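Long-range contact in elongation factor G (Thermus thermophilus, PDB 2DY1), which binds GTP with magnesium and probably acts as a GTPase translation elongation factor, promoting translocation on the ribosome: residues Ala13-Ala18 against Gly93-Ala98. Numbering follows the deposited sequence.
Sequences ALVGHA and GALEAA. With GTP (guanosine-5'-triphosphate), chain C.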
loop_
_atom_site.group_PDB
_atom_site.type_symbol
_atom_site.label_atom_id
_atom_site.label_comp_id
_atom_site.label_asym_id
_atom_site.label_seq_id
_atom_site.Cartn_x
_atom_site.Cartn_y
_atom_site.Cartn_z
ATOM N N ALA A 13 14.965 -2.690 7.857
ATOM C CA ALA A 13 13.502 -2.556 8.010
ATOM C C ALA A 13 13.018 -3.821 8.703
ATOM O O ALA A 13 13.338 -4.917 8.257
ATOM C CB ALA A 13 12.823 -2.446 6.666
ATOM N N LEU A 14 12.244 -3.654 9.772
ATOM C CA LEU A 14 11.703 -4.779 10.548
ATOM C C LEU A 14 10.256 -4.907 10.065
ATOM O O LEU A 14 9.405 -4.012 10.295
ATOM C CB LEU A 14 11.773 -4.437 12.038
ATOM C CG LEU A 14 11.066 -5.375 13.012
ATOM C CD1 LEU A 14 11.567 -6.809 12.850
ATOM C CD2 LEU A 14 11.361 -4.873 14.410
ATOM N N VAL A 15 9.971 -6.025 9.401
ATOM C CA VAL A 15 8.666 -6.265 8.795
ATOM C C VAL A 15 8.152 -7.628 9.204
ATOM O O VAL A 15 8.879 -8.412 9.816
ATOM C CB VAL A 15 8.766 -6.213 7.261
ATOM C CG1 VAL A 15 9.136 -4.790 6.820
ATOM C CG2 VAL A 15 9.868 -7.187 6.752
ATOM N N GLY A 16 6.897 -7.895 8.886
ATOM C CA GLY A 16 6.327 -9.189 9.237
ATOM C C GLY A 16 4.829 -9.055 9.450
ATOM O O GLY A 16 4.308 -7.953 9.534
ATOM N N HIS A 17 4.139 -10.179 9.536
ATOM C CA HIS A 17 2.701 -10.168 9.730
ATOM C C HIS A 17 2.311 -9.431 10.987
ATOM O O HIS A 17 3.053 -9.382 11.971
ATOM C CB HIS A 17 2.188 -11.605 9.837
ATOM C CG HIS A 17 0.710 -11.741 9.641
ATOM N ND1 HIS A 17 0.131 -11.857 8.395
ATOM C CD2 HIS A 17 -0.305 -11.784 10.535
ATOM C CE1 HIS A 17 -1.179 -11.964 8.530
ATOM N NE2 HIS A 17 -1.469 -11.923 9.819
ATOM N N ALA A 18 1.101 -8.888 10.961
ATOM C CA ALA A 18 0.580 -8.173 12.099
ATOM C C ALA A 18 0.673 -9.019 13.368
ATOM O O ALA A 18 0.286 -10.192 13.377
ATOM C CB ALA A 18 -0.873 -7.788 11.827
ATOM N N GLY A 93 7.613 1.812 1.968
ATOM C CA GLY A 93 8.521 2.927 2.196
ATOM C C GLY A 93 9.670 2.528 3.120
ATOM O O GLY A 93 10.814 2.931 2.903
ATOM N N ALA A 94 9.388 1.750 4.167
ATOM C CA ALA A 94 10.430 1.317 5.102
ATOM C C ALA A 94 11.426 0.405 4.397
ATOM O O ALA A 94 12.625 0.524 4.612
ATOM C CB ALA A 94 9.817 0.597 6.307
ATOM N N LEU A 95 10.927 -0.490 3.547
ATOM C CA LEU A 95 11.819 -1.394 2.831
ATOM C C LEU A 95 12.676 -0.601 1.838
ATOM O O LEU A 95 13.872 -0.868 1.690
ATOM C CB LEU A 95 11.006 -2.509 2.141
ATOM C CG LEU A 95 10.485 -3.554 3.150
ATOM C CD1 LEU A 95 9.374 -4.372 2.532
ATOM C CD2 LEU A 95 11.638 -4.440 3.641
ATOM N N GLU A 96 12.072 0.377 1.165
ATOM C CA GLU A 96 12.811 1.237 0.219
ATOM C C GLU A 96 13.975 1.925 0.906
ATOM O O GLU A 96 15.052 2.118 0.317
ATOM C CB GLU A 96 11.928 2.370 -0.283
ATOM C CG GLU A 96 11.132 2.149 -1.488
ATOM C CD GLU A 96 10.724 3.488 -2.072
ATOM O OE1 GLU A 96 9.999 3.499 -3.060
ATOM O OE2 GLU A 96 11.153 4.539 -1.533
ATOM N N ALA A 97 13.738 2.336 2.151
ATOM C CA ALA A 97 14.703 3.056 2.950
ATOM C C ALA A 97 15.822 2.248 3.556
ATOM O O ALA A 97 16.800 2.815 3.995
ATOM C CB ALA A 97 13.967 3.790 4.089
ATOM N N ALA A 98 15.679 0.926 3.590
ATOM C CA ALA A 98 16.677 0.085 4.254
ATOM C C ALA A 98 17.548 -0.686 3.287
ATOM O O ALA A 98 17.221 -0.771 2.115
ATOM C CB ALA A 98 15.962 -0.900 5.179
HETATM P PG GTP C . 1.907 -4.887 14.270
HETATM O O1G GTP C . 0.336 -4.681 14.538
HETATM O O2G GTP C . 2.660 -3.481 14.448
HETATM O O3G GTP C . 2.193 -5.516 12.961
HETATM O O3B GTP C . 2.337 -5.831 15.502
HETATM P PB GTP C . 3.848 -6.081 15.982
HETATM O O1B GTP C . 4.487 -7.044 15.056
HETATM O O2B GTP C . 4.525 -4.780 16.198
HETATM O O3A GTP C . 3.619 -6.885 17.352
HETATM P PA GTP C . 3.572 -6.200 18.801
HETATM O O1A GTP C . 4.953 -5.888 19.231
HETATM O O2A GTP C . 2.570 -5.109 18.782
HETATM O "O5'" GTP C . 3.039 -7.395 19.734
HETATM C "C5'" GTP C . 1.664 -7.772 19.644
HETATM C "C4'" GTP C . 1.284 -8.637 20.844
HETATM O "O4'" GTP C . 2.239 -9.710 20.894
HETATM C "C3'" GTP C . 1.456 -7.840 22.138
HETATM O "O3'" GTP C . 0.514 -8.310 23.106
HETATM C "C2'" GTP C . 2.879 -8.199 22.566
HETATM O "O2'" GTP C . 2.983 -8.106 23.990
HETATM C "C1'" GTP C . 2.879 -9.677 22.179
HETATM N N9 GTP C . 4.241 -10.243 22.057
HETATM C C8 GTP C . 5.228 -9.757 21.307
HETATM N N7 GTP C . 6.263 -10.595 21.332
HETATM C C5 GTP C . 5.937 -11.623 22.110
HETATM C C6 GTP C . 6.604 -12.779 22.503
HETATM O O6 GTP C . 7.728 -13.053 22.082
HETATM N N1 GTP C . 5.953 -13.664 23.372
HETATM C C2 GTP C . 4.658 -13.378 23.821
HETATM N N2 GTP C . 4.035 -14.217 24.643
HETATM N N3 GTP C . 4.045 -12.255 23.415
HETATM C C4 GTP C . 4.650 -11.394 22.584
#
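A13 meets A94, L95 and A98 where the strand that leads into the P-loop of this GTP-binding domain lies against the last turn of helix 88-97 and the residue after it. Strand 13-16 and helix 93-97 run closer to antiparallel than parallel, at 141°, with their axes 8.1 Å apart at closest approach. A single methyl suits A13 because the helix backbone comes in so near: its CB sits 3.6 Å from A94 O. A94 is small too, and its CB faces that of A13 at 4.3 Å. Just past the helix, A98 CB presses on A13 N at 3.4 Å, a fit for another small residue.

The CA-CB bond of L95 does not aim at the strand, but leucine is long enough for CD2 to get there, 3.8 Å from A13 CB. V15 slants across it, chi1 of -66° sending CG1 to within 4.1 Å of L95 CD2. Helix 113-124 touches both side chains, V15 through A118 and L95 through V121, in a buried apolar core. L14 turns from the contact and packs on K22 and T26 of helix 22-32. Beyond V15, G16 suits backbone angles at which any side chain would collide with V15 O, and A18 CA lies 3.2 Å from O3G of GTP.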